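PDB 6L4U: fucoxanthin chlorophyll a/c-binding protein Lhcq11 from Chaetoceros gracilis, which probably harvests light for photosynthesis by binding chlorophylls a and c and carotenoids, in a large membrane assembly of the diatom. Local coordinates for residues Y[90-93]-Y[94-97]; Y[227-231]-Y[232-236]. All blocks are in the same frame, centred on the assembly; numbering follows the deposited sequence.

Interaction 1: residues Y[90-93]-Y[94-97]. With CLA (chlorophyll a), chain B.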
ATOM      1  N   GLU Y  90       0.357  43.054 -52.940  1.00 61.85           N
ATOM      2  CA  GLU Y  90      -0.367  41.788 -52.963  1.00 61.85           C
ATOM      3  C   GLU Y  90      -1.784  41.963 -52.425  1.00 61.85           C
ATOM      4  O   GLU Y  90      -2.726  41.337 -52.925  1.00 61.85           O
ATOM      5  CB  GLU Y  90       0.418  40.748 -52.161  1.00 61.85           C
ATOM      6  CG  GLU Y  90      -0.322  39.470 -51.808  1.00 61.85           C
ATOM      7  CD  GLU Y  90       0.484  38.571 -50.889  1.00 61.85           C
ATOM      8  OE1 GLU Y  90       0.286  37.338 -50.932  1.00 61.85           O
ATOM      9  OE2 GLU Y  90       1.319  39.095 -50.125  1.00 61.85           O
ATOM     10  N   THR Y  91      -1.957  42.837 -51.436  1.00 60.02           N
ATOM     11  CA  THR Y  91      -3.264  43.098 -50.847  1.00 60.02           C
ATOM     12  C   THR Y  91      -4.186  43.884 -51.766  1.00 60.02           C
ATOM     13  O   THR Y  91      -5.387  43.598 -51.801  1.00 60.02           O
ATOM     14  CB  THR Y  91      -3.096  43.847 -49.522  1.00 60.02           C
ATOM     15  OG1 THR Y  91      -2.016  43.268 -48.781  1.00 60.02           O
ATOM     16  CG2 THR Y  91      -4.355  43.753 -48.692  1.00 60.02           C
ATOM     17  N   LEU Y  92      -3.658  44.852 -52.515  1.00 61.15           N
ATOM     18  CA  LEU Y  92      -4.488  45.606 -53.444  1.00 61.15           C
ATOM     19  C   LEU Y  92      -4.916  44.763 -54.636  1.00 61.15           C
ATOM     20  O   LEU Y  92      -5.977  45.013 -55.218  1.00 61.15           O
ATOM     21  CB  LEU Y  92      -3.743  46.852 -53.919  1.00 61.15           C
ATOM     22  CG  LEU Y  92      -4.595  47.966 -54.525  1.00 61.15           C
ATOM     23  CD1 LEU Y  92      -5.811  48.242 -53.666  1.00 61.15           C
ATOM     24  CD2 LEU Y  92      -3.782  49.225 -54.711  1.00 61.15           C
ATOM     25  N   ALA Y  93      -4.112  43.762 -55.007  1.00 60.80           N
ATOM     26  CA  ALA Y  93      -4.508  42.850 -56.071  1.00 60.80           C
ATOM     27  C   ALA Y  93      -5.663  41.961 -55.639  1.00 60.80           C
ATOM     28  O   ALA Y  93      -6.492  41.574 -56.471  1.00 60.80           O
ATOM     29  CB  ALA Y  93      -3.316  41.999 -56.505  1.00 60.80           C
ATOM     30  N   TRP Y  94      -5.738  41.628 -54.350  1.00 67.09           N
ATOM     31  CA  TRP Y  94      -6.905  40.922 -53.839  1.00 67.09           C
ATOM     32  C   TRP Y  94      -8.132  41.822 -53.831  1.00 67.09           C
ATOM     33  O   TRP Y  94      -9.255  41.338 -54.006  1.00 67.09           O
ATOM     34  CB  TRP Y  94      -6.627  40.389 -52.436  1.00 67.09           C
ATOM     35  CG  TRP Y  94      -7.766  39.618 -51.869  1.00 67.09           C
ATOM     36  CD1 TRP Y  94      -8.700  40.065 -50.985  1.00 67.09           C
ATOM     37  CD2 TRP Y  94      -8.107  38.262 -52.161  1.00 67.09           C
ATOM     38  NE1 TRP Y  94      -9.599  39.070 -50.703  1.00 67.09           N
ATOM     39  CE2 TRP Y  94      -9.257  37.951 -51.412  1.00 67.09           C
ATOM     40  CE3 TRP Y  94      -7.551  37.279 -52.981  1.00 67.09           C
ATOM     41  CZ2 TRP Y  94      -9.859  36.698 -51.459  1.00 67.09           C
ATOM     42  CZ3 TRP Y  94      -8.146  36.040 -53.026  1.00 67.09           C
ATOM     43  CH2 TRP Y  94      -9.292  35.760 -52.275  1.00 67.09           C
ATOM     44  N   TYR Y  95      -7.935  43.128 -53.640  1.00 65.73           N
ATOM     45  CA  TYR Y  95      -9.053  44.060 -53.700  1.00 65.73           C
ATOM     46  C   TYR Y  95      -9.564  44.213 -55.126  1.00 65.73           C
ATOM     47  O   TYR Y  95     -10.763  44.413 -55.343  1.00 65.73           O
ATOM     48  CB  TYR Y  95      -8.640  45.422 -53.140  1.00 65.73           C
ATOM     49  CG  TYR Y  95      -8.397  45.474 -51.648  1.00 65.73           C
ATOM     50  CD1 TYR Y  95      -8.824  44.453 -50.810  1.00 65.73           C
ATOM     51  CD2 TYR Y  95      -7.742  46.558 -51.078  1.00 65.73           C
ATOM     52  CE1 TYR Y  95      -8.595  44.508 -49.453  1.00 65.73           C
ATOM     53  CE2 TYR Y  95      -7.513  46.621 -49.722  1.00 65.73           C
ATOM     54  CZ  TYR Y  95      -7.941  45.594 -48.915  1.00 65.73           C
ATOM     55  OH  TYR Y  95      -7.714  45.652 -47.561  1.00 65.73           O
ATOM     56  N   ARG Y  96      -8.672  44.124 -56.116  1.00 65.64           N
ATOM     57  CA  ARG Y  96      -9.101  44.284 -57.500  1.00 65.64           C
ATOM     58  C   ARG Y  96      -9.758  43.015 -58.024  1.00 65.64           C
ATOM     59  O   ARG Y  96     -10.751  43.085 -58.759  1.00 65.64           O
ATOM     60  CB  ARG Y  96      -7.915  44.682 -58.376  1.00 65.64           C
ATOM     61  CG  ARG Y  96      -8.245  44.895 -59.849  1.00 65.64           C
ATOM     62  CD  ARG Y  96      -9.421  45.845 -60.047  1.00 65.64           C
ATOM     63  NE  ARG Y  96      -9.031  47.242 -59.914  1.00 65.64           N
ATOM     64  CZ  ARG Y  96      -9.837  48.196 -59.464  1.00 65.64           C
ATOM     65  NH1 ARG Y  96     -11.079  47.903 -59.104  1.00 65.64           N
ATOM     66  NH2 ARG Y  96      -9.400  49.444 -59.375  1.00 65.64           N
ATOM     67  N   HIS Y  97      -9.217  41.847 -57.662  1.00 68.27           N
ATOM     68  CA  HIS Y  97      -9.803  40.588 -58.108  1.00 68.27           C
ATOM     69  C   HIS Y  97     -11.174  40.362 -57.497  1.00 68.27           C
ATOM     70  O   HIS Y  97     -12.064  39.815 -58.157  1.00 68.27           O
ATOM     71  CB  HIS Y  97      -8.884  39.417 -57.768  1.00 68.27           C
ATOM     72  CG  HIS Y  97      -9.263  38.136 -58.445  1.00 68.27           C
ATOM     73  ND1 HIS Y  97      -8.577  37.639 -59.532  1.00 68.27           N
ATOM     74  CD2 HIS Y  97     -10.261  37.256 -58.198  1.00 68.27           C
ATOM     75  CE1 HIS Y  97      -9.135  36.509 -59.924  1.00 68.27           C
ATOM     76  NE2 HIS Y  97     -10.158  36.252 -59.129  1.00 68.27           N
TER
HETATM   77 MG   CLA B 301     -14.416  49.523 -55.822  1.00 68.44          MG
HETATM   78  CHA CLA B 301     -11.834  51.774 -56.241  1.00 68.44           C
HETATM   79  CHB CLA B 301     -12.201  47.347 -54.449  1.00 68.44           C
HETATM   80  CHC CLA B 301     -17.060  47.607 -54.982  1.00 68.44           C
HETATM   81  CHD CLA B 301     -16.761  52.256 -56.743  1.00 68.44           C
HETATM   82  NA  CLA B 301     -12.392  49.558 -55.370  1.00 68.44           N
HETATM   83  C1A CLA B 301     -11.490  50.425 -55.659  1.00 68.44           C
HETATM   84  C2A CLA B 301     -10.060  50.047 -55.333  1.00 68.44           C
HETATM   85  C3A CLA B 301     -10.235  48.625 -54.846  1.00 68.44           C
HETATM   86  C4A CLA B 301     -11.717  48.508 -54.891  1.00 68.44           C
HETATM   87  CMA CLA B 301      -9.642  47.685 -55.886  1.00 68.44           C
HETATM   88  CAA CLA B 301      -9.540  50.905 -54.153  1.00 68.44           C
HETATM   89  CBA CLA B 301      -8.865  50.248 -52.943  1.00 68.44           C
HETATM   90  CGA CLA B 301      -9.829  50.164 -51.782  1.00 68.44           C
HETATM   91  O1A CLA B 301     -10.108  51.144 -51.117  1.00 68.44           O
HETATM   92  O2A CLA B 301     -10.441  48.885 -51.475  1.00 68.44           O
HETATM   93  NB  CLA B 301     -14.593  47.741 -54.845  1.00 68.44           N
HETATM   94  C1B CLA B 301     -13.614  46.953 -54.405  1.00 68.44           C
HETATM   95  C2B CLA B 301     -14.067  45.647 -53.854  1.00 68.44           C
HETATM   96  C3B CLA B 301     -15.530  45.738 -54.018  1.00 68.44           C
HETATM   97  C4B CLA B 301     -15.733  47.079 -54.631  1.00 68.44           C
HETATM   98  CMB CLA B 301     -13.276  44.514 -53.269  1.00 68.44           C
HETATM   99  CAB CLA B 301     -16.550  44.728 -53.644  1.00 68.44           C
HETATM  100  CBB CLA B 301     -17.484  44.996 -52.752  1.00 68.44           C
HETATM  101  NC  CLA B 301     -16.450  49.879 -55.858  1.00 68.44           N
HETATM  102  C1C CLA B 301     -17.357  48.960 -55.481  1.00 68.44           C
HETATM  103  C2C CLA B 301     -18.775  49.396 -55.596  1.00 68.44           C
HETATM  104  C3C CLA B 301     -18.666  50.763 -56.116  1.00 68.44           C
HETATM  105  C4C CLA B 301     -17.202  50.946 -56.238  1.00 68.44           C
HETATM  106  CMC CLA B 301     -20.041  48.660 -55.272  1.00 68.44           C
HETATM  107  CAC CLA B 301     -19.778  51.730 -56.443  1.00 68.44           C
HETATM  108  CBC CLA B 301     -20.030  52.536 -55.190  1.00 68.44           C
HETATM  109  ND  CLA B 301     -14.423  51.504 -56.299  1.00 68.44           N
HETATM  110  C1D CLA B 301     -15.329  52.512 -56.771  1.00 68.44           C
HETATM  111  C2D CLA B 301     -14.717  53.764 -57.267  1.00 68.44           C
HETATM  112  C3D CLA B 301     -13.290  53.432 -57.051  1.00 68.44           C
HETATM  113  C4D CLA B 301     -13.225  52.162 -56.504  1.00 68.44           C
HETATM  114  CMD CLA B 301     -15.200  55.063 -57.844  1.00 68.44           C
HETATM  115  CAD CLA B 301     -11.911  53.945 -57.173  1.00 68.44           C
HETATM  116  OBD CLA B 301     -11.581  55.088 -57.653  1.00 68.44           O
HETATM  117  CBD CLA B 301     -10.980  52.899 -56.719  1.00 68.44           C
HETATM  118  CGD CLA B 301     -10.322  52.409 -57.969  1.00 68.44           C
HETATM  119  O1D CLA B 301     -10.724  51.407 -58.532  1.00 68.44           O
HETATM  120  O2D CLA B 301      -9.214  53.139 -58.552  1.00 68.44           O
HETATM  121  CED CLA B 301      -8.928  52.970 -59.935  1.00 68.44           C
HETATM  122  C1  CLA B 301     -11.819  48.886 -51.138  1.00 68.44           C
HETATM  123  C2  CLA B 301     -12.185  47.900 -50.053  1.00 68.44           C
HETATM  124  C3  CLA B 301     -13.413  47.350 -50.031  1.00 68.44           C
HETATM  125  C4  CLA B 301     -14.435  47.712 -51.069  1.00 68.44           C
HETATM  126  C5  CLA B 301     -13.797  46.373 -48.949  1.00 68.44           C
HETATM  127  C6  CLA B 301     -14.635  47.023 -47.851  1.00 68.44           C
HETATM  128  C7  CLA B 301     -16.116  46.694 -48.018  1.00 68.44           C
HETATM  129  C8  CLA B 301     -16.957  47.246 -46.886  1.00 68.44           C
HETATM  130  C9  CLA B 301     -17.434  46.113 -45.984  1.00 68.44           C
HETATM  131  C10 CLA B 301     -18.123  48.033 -47.467  1.00 68.44           C
HETATM  132  C11 CLA B 301     -19.034  48.569 -46.373  1.00 68.44           C
HETATM  133  C12 CLA B 301     -20.475  48.609 -46.857  1.00 68.44           C
HETATM  134  C13 CLA B 301     -20.661  49.702 -47.901  1.00 68.44           C
HETATM  135  C14 CLA B 301     -20.641  51.085 -47.261  1.00 68.44           C
HETATM  136  C15 CLA B 301     -21.965  49.451 -48.644  1.00 68.44           C
HETATM  137  C16 CLA B 301     -23.189  49.618 -47.750  1.00 68.44           C
HETATM  138  C17 CLA B 301     -24.461  49.743 -48.582  1.00 68.44           C
HETATM  139  C18 CLA B 301     -24.670  48.513 -49.454  1.00 68.44           C
HETATM  140  C19 CLA B 301     -24.923  48.910 -50.904  1.00 68.44           C
HETATM  141  C20 CLA B 301     -25.802  47.648 -48.914  1.00 68.44           C

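Interaction 2: residues Y[227-231]-Y[232-236]. With CLA (chlorophyll a), chain C.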
ATOM      1  N   GLY Y 227     -29.854  46.895 -54.097  1.00 63.38           N
ATOM      2  CA  GLY Y 227     -31.186  47.466 -54.159  1.00 63.38           C
ATOM      3  C   GLY Y 227     -32.255  46.391 -54.134  1.00 63.38           C
ATOM      4  O   GLY Y 227     -33.150  46.411 -53.291  1.00 63.38           O
ATOM      5  N   LEU Y 228     -32.132  45.391 -55.010  1.00 67.18           N
ATOM      6  CA  LEU Y 228     -33.163  44.364 -55.149  1.00 67.18           C
ATOM      7  C   LEU Y 228     -33.248  43.408 -53.961  1.00 67.18           C
ATOM      8  O   LEU Y 228     -34.167  42.583 -53.926  1.00 67.18           O
ATOM      9  CB  LEU Y 228     -32.937  43.575 -56.438  1.00 67.18           C
ATOM     10  CG  LEU Y 228     -33.402  44.309 -57.699  1.00 67.18           C
ATOM     11  CD1 LEU Y 228     -33.262  43.431 -58.922  1.00 67.18           C
ATOM     12  CD2 LEU Y 228     -34.839  44.795 -57.552  1.00 67.18           C
ATOM     13  N   TYR Y 229     -32.332  43.488 -52.999  1.00 71.13           N
ATOM     14  CA  TYR Y 229     -32.504  42.827 -51.715  1.00 71.13           C
ATOM     15  C   TYR Y 229     -33.074  43.753 -50.652  1.00 71.13           C
ATOM     16  O   TYR Y 229     -33.786  43.290 -49.756  1.00 71.13           O
ATOM     17  CB  TYR Y 229     -31.169  42.253 -51.222  1.00 71.13           C
ATOM     18  CG  TYR Y 229     -31.272  41.497 -49.916  1.00 71.13           C
ATOM     19  CD1 TYR Y 229     -31.842  40.230 -49.867  1.00 71.13           C
ATOM     20  CD2 TYR Y 229     -30.809  42.055 -48.729  1.00 71.13           C
ATOM     21  CE1 TYR Y 229     -31.946  39.538 -48.671  1.00 71.13           C
ATOM     22  CE2 TYR Y 229     -30.908  41.375 -47.532  1.00 71.13           C
ATOM     23  CZ  TYR Y 229     -31.475  40.116 -47.508  1.00 71.13           C
ATOM     24  OH  TYR Y 229     -31.572  39.439 -46.314  1.00 71.13           O
ATOM     25  N   CYS Y 230     -32.790  45.051 -50.736  1.00 73.06           N
ATOM     26  CA  CYS Y 230     -33.222  46.001 -49.721  1.00 73.06           C
ATOM     27  C   CYS Y 230     -34.405  46.849 -50.176  1.00 73.06           C
ATOM     28  O   CYS Y 230     -35.372  47.012 -49.428  1.00 73.06           O
ATOM     29  CB  CYS Y 230     -32.043  46.895 -49.319  1.00 73.06           C
ATOM     30  SG  CYS Y 230     -32.461  48.260 -48.219  1.00 73.06           S
ATOM     31  N   ALA Y 231     -34.361  47.384 -51.399  1.00 68.02           N
ATOM     32  CA  ALA Y 231     -35.454  48.232 -51.872  1.00 68.02           C
ATOM     33  C   ALA Y 231     -36.689  47.414 -52.224  1.00 68.02           C
ATOM     34  O   ALA Y 231     -37.791  47.963 -52.338  1.00 68.02           O
ATOM     35  CB  ALA Y 231     -34.999  49.061 -53.071  1.00 68.02           C
ATOM     36  N   ALA Y 232     -36.528  46.106 -52.408  1.00 65.30           N
ATOM     37  CA  ALA Y 232     -37.678  45.262 -52.682  1.00 65.30           C
ATOM     38  C   ALA Y 232     -38.189  44.554 -51.435  1.00 65.30           C
ATOM     39  O   ALA Y 232     -39.406  44.474 -51.231  1.00 65.30           O
ATOM     40  CB  ALA Y 232     -37.332  44.230 -53.758  1.00 65.30           C
ATOM     41  N   THR Y 233     -37.295  44.047 -50.587  1.00 69.97           N
ATOM     42  CA  THR Y 233     -37.684  43.019 -49.629  1.00 69.97           C
ATOM     43  C   THR Y 233     -37.669  43.484 -48.178  1.00 69.97           C
ATOM     44  O   THR Y 233     -38.703  43.386 -47.512  1.00 69.97           O
ATOM     45  CB  THR Y 233     -36.777  41.795 -49.811  1.00 69.97           C
ATOM     46  OG1 THR Y 233     -36.587  41.550 -51.211  1.00 69.97           O
ATOM     47  CG2 THR Y 233     -37.394  40.564 -49.162  1.00 69.97           C
ATOM     48  N   ILE Y 234     -36.547  43.977 -47.654  1.00 71.77           N
ATOM     49  CA  ILE Y 234     -36.425  44.046 -46.196  1.00 71.77           C
ATOM     50  C   ILE Y 234     -37.140  45.280 -45.625  1.00 71.77           C
ATOM     51  O   ILE Y 234     -38.012  45.085 -44.766  1.00 71.77           O
ATOM     52  CB  ILE Y 234     -34.951  43.893 -45.758  1.00 71.77           C
ATOM     53  CG1 ILE Y 234     -34.374  42.570 -46.265  1.00 71.77           C
ATOM     54  CG2 ILE Y 234     -34.826  44.002 -44.242  1.00 71.77           C
ATOM     55  CD1 ILE Y 234     -35.080  41.350 -45.727  1.00 71.77           C
ATOM     56  N   PRO Y 235     -36.857  46.578 -46.013  1.00 72.96           N
ATOM     57  CA  PRO Y 235     -37.940  47.568 -45.915  1.00 72.96           C
ATOM     58  C   PRO Y 235     -38.573  47.881 -47.262  1.00 72.96           C
ATOM     59  O   PRO Y 235     -38.125  47.378 -48.297  1.00 72.96           O
ATOM     60  CB  PRO Y 235     -37.254  48.788 -45.290  1.00 72.96           C
ATOM     61  CG  PRO Y 235     -35.834  48.640 -45.596  1.00 72.96           C
ATOM     62  CD  PRO Y 235     -35.577  47.295 -46.196  1.00 72.96           C
ATOM     63  N   GLY Y 236     -39.620  48.704 -47.262  1.00 65.93           N
ATOM     64  CA  GLY Y 236     -40.311  49.041 -48.493  1.00 65.93           C
ATOM     65  C   GLY Y 236     -39.874  50.313 -49.198  1.00 65.93           C
ATOM     66  O   GLY Y 236     -39.548  50.280 -50.388  1.00 65.93           O
TER
HETATM   67 MG   CLA C 309     -31.971  54.736 -49.518  1.00 95.68          MG
HETATM   68  CHA CLA C 309     -33.482  54.495 -46.416  1.00 95.68           C
HETATM   69  CHB CLA C 309     -30.508  51.733 -48.962  1.00 95.68           C
HETATM   70  CHC CLA C 309     -30.720  54.931 -52.641  1.00 95.68           C
HETATM   71  CHD CLA C 309     -33.992  57.760 -50.161  1.00 95.68           C
HETATM   72  NA  CLA C 309     -32.017  53.330 -47.993  1.00 95.68           N
HETATM   73  C1A CLA C 309     -32.539  53.389 -46.820  1.00 95.68           C
HETATM   74  C2A CLA C 309     -32.160  52.270 -45.866  1.00 95.68           C
HETATM   75  C3A CLA C 309     -31.212  51.441 -46.708  1.00 95.68           C
HETATM   76  C4A CLA C 309     -31.253  52.230 -47.973  1.00 95.68           C
HETATM   77  CMA CLA C 309     -29.804  51.496 -46.128  1.00 95.68           C
HETATM   78  CAA CLA C 309     -33.303  51.309 -45.558  1.00 95.68           C
HETATM   79  CBA CLA C 309     -33.367  50.957 -44.078  1.00 95.68           C
HETATM   80  CGA CLA C 309     -32.765  49.594 -43.823  1.00 95.68           C
HETATM   81  O1A CLA C 309     -31.617  49.340 -44.147  1.00 95.68           O
HETATM   82  O2A CLA C 309     -33.555  48.565 -43.165  1.00 95.68           O
HETATM   83  NB  CLA C 309     -30.741  53.527 -50.616  1.00 95.68           N
HETATM   84  C1B CLA C 309     -30.352  52.289 -50.309  1.00 95.68           C
HETATM   85  C2B CLA C 309     -29.783  51.496 -51.432  1.00 95.68           C
HETATM   86  C3B CLA C 309     -29.852  52.474 -52.537  1.00 95.68           C
HETATM   87  C4B CLA C 309     -30.459  53.683 -51.911  1.00 95.68           C
HETATM   88  CMB CLA C 309     -29.268  50.082 -51.448  1.00 95.68           C
HETATM   89  CAB CLA C 309     -29.436  52.299 -53.948  1.00 95.68           C
HETATM   90  CBB CLA C 309     -30.325  52.375 -54.919  1.00 95.68           C
HETATM   91  NC  CLA C 309     -32.402  55.992 -51.097  1.00 95.68           N
HETATM   92  C1C CLA C 309     -31.592  56.024 -52.175  1.00 95.68           C
HETATM   93  C2C CLA C 309     -31.587  57.296 -52.940  1.00 95.68           C
HETATM   94  C3C CLA C 309     -32.549  58.128 -52.196  1.00 95.68           C
HETATM   95  C4C CLA C 309     -32.991  57.217 -51.105  1.00 95.68           C
HETATM   96  CMC CLA C 309     -30.791  57.652 -54.167  1.00 95.68           C
HETATM   97  CAC CLA C 309     -32.998  59.540 -52.480  1.00 95.68           C
HETATM   98  CBC CLA C 309     -32.019  60.441 -51.762  1.00 95.68           C
HETATM   99  ND  CLA C 309     -33.410  55.875 -48.637  1.00 95.68           N
HETATM  100  C1D CLA C 309     -34.143  57.088 -48.871  1.00 95.68           C
HETATM  101  C2D CLA C 309     -34.995  57.557 -47.748  1.00 95.68           C
HETATM  102  C3D CLA C 309     -34.709  56.482 -46.760  1.00 95.68           C
HETATM  103  C4D CLA C 309     -33.828  55.584 -47.348  1.00 95.68           C
HETATM  104  CMD CLA C 309     -35.922  58.713 -47.483  1.00 95.68           C
HETATM  105  CAD CLA C 309     -35.018  55.984 -45.397  1.00 95.68           C
HETATM  106  OBD CLA C 309     -35.803  56.553 -44.555  1.00 95.68           O
HETATM  107  CBD CLA C 309     -34.252  54.744 -45.157  1.00 95.68           C
HETATM  108  CGD CLA C 309     -33.345  55.003 -43.992  1.00 95.68           C
HETATM  109  O1D CLA C 309     -32.153  55.204 -44.149  1.00 95.68           O
HETATM  110  O2D CLA C 309     -33.916  55.022 -42.651  1.00 95.68           O
HETATM  111  CED CLA C 309     -33.299  55.754 -41.597  1.00 95.68           C

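Interaction 1: residues Y[90-93]-Y[94-97]
Residues 90-93 and 94-97 form consecutive turns near the start of helix 89-115. Regular i to i+4 bonds join them: Tyr95 N to Thr91 O, Arg96 N to Leu92 O and the straightest, His97 N to Ala93 O (3.0 Å, 161° at the hydrogen); that from Trp94 N to Glu90 O is weak. The Tyr95 ring folds back along the preceding turn, with CG opposite the carbonyl carbon (chi1 -70°), and one of its faces lies over Thr91 O, which sits toward the rim, 3.5 Å from the ring plane. Leu92 comes at the ring edge, CD1 being 3.6 Å from CD2 of Tyr95, while Thr91 runs alongside and brings CG2 to 4.0 Å from the Tyr95 OH, itself hydrogen-bonded to an aromatic side chain of another protein chain. Arg96 bends at chi2 and chi3 to reach the chlorophyll a of chain B: its NH2 donates a nearly straight bond (170°) to O1D, of doubtfully short length, and methyl CMA lies over one guanidinium face, toward the rim. Trp94 NE1 is hydrogen-bonded to a second chlorophyll a, and chlorophyll c1 touches Trp94 and His97, as expected of a pigment-lined membrane helix of the chlorophyll a/b-binding family.

Interaction 2: residues Y[227-231]-Y[232-236]
The hydroxyl of Tyr229, whose ring packs against Ile234, is hydrogen-bonded to O2 of the bound carotenoid diadinoxanthin. Ile234 lays its CG1 over a face of that ring in a CH-pi contact, 4.2 Å from the centroid and 26° off the normal; its nearest ring atom is Tyr229 CE2 at 3.9 Å. With CG1 set opposite its own carbonyl carbon (chi1 -58°), Ile234 also brings this carbon to 3.6 Å from Tyr229 O. Thr233 crowds the same carbonyl, its CB standing 3.3 Å from Tyr229 O. No hydrogen bond links 227-231 to 232-236; the side-chain contacts across them are of van der Waals kind. Within 227-231, the bond from Cys230 N to Gly227 O is weak. The Cys230 thiol projects opposite the backbone N (chi1 173°) and touches both Pro235 and the chlorophyll a of chain C: its SG lies 3.8 Å from CD of Pro235 and 3.7 Å from C3A of the pigment. Pro235 adds its CG, 3.3 Å from O2A of the same chlorophyll. The C-terminal end of helix 208-230 thus turns into a loop that passes the ring A rim and propionate arm of the pigment. Farther along the chain, Val238 touches Cys230 and Ala231, and Pro239 packs on Ala231; on the helix side, Leu228 rests on Phe110 and Trp113 of helix 89-115.

How the interactions relate
Interaction 1 comes first, near the start of helix 89-115, and is complete before the chain passes through helix 148-171 into helix 208-230, whose end carries interaction 2. Both are local and lie in series, neither closing a long loop nor crossing the other. Their centres are about 30 Å apart, on opposite sides of the chain's centre, and their nearest atoms about 19 Å. The same two helices join them: Arg96 touches Ile215 and Arg219 of helix 208-230, and the far ends of these helices meet at interaction 2, so the pair runs in the same general sense, with a separate chlorophyll a bound at each of the two contacts.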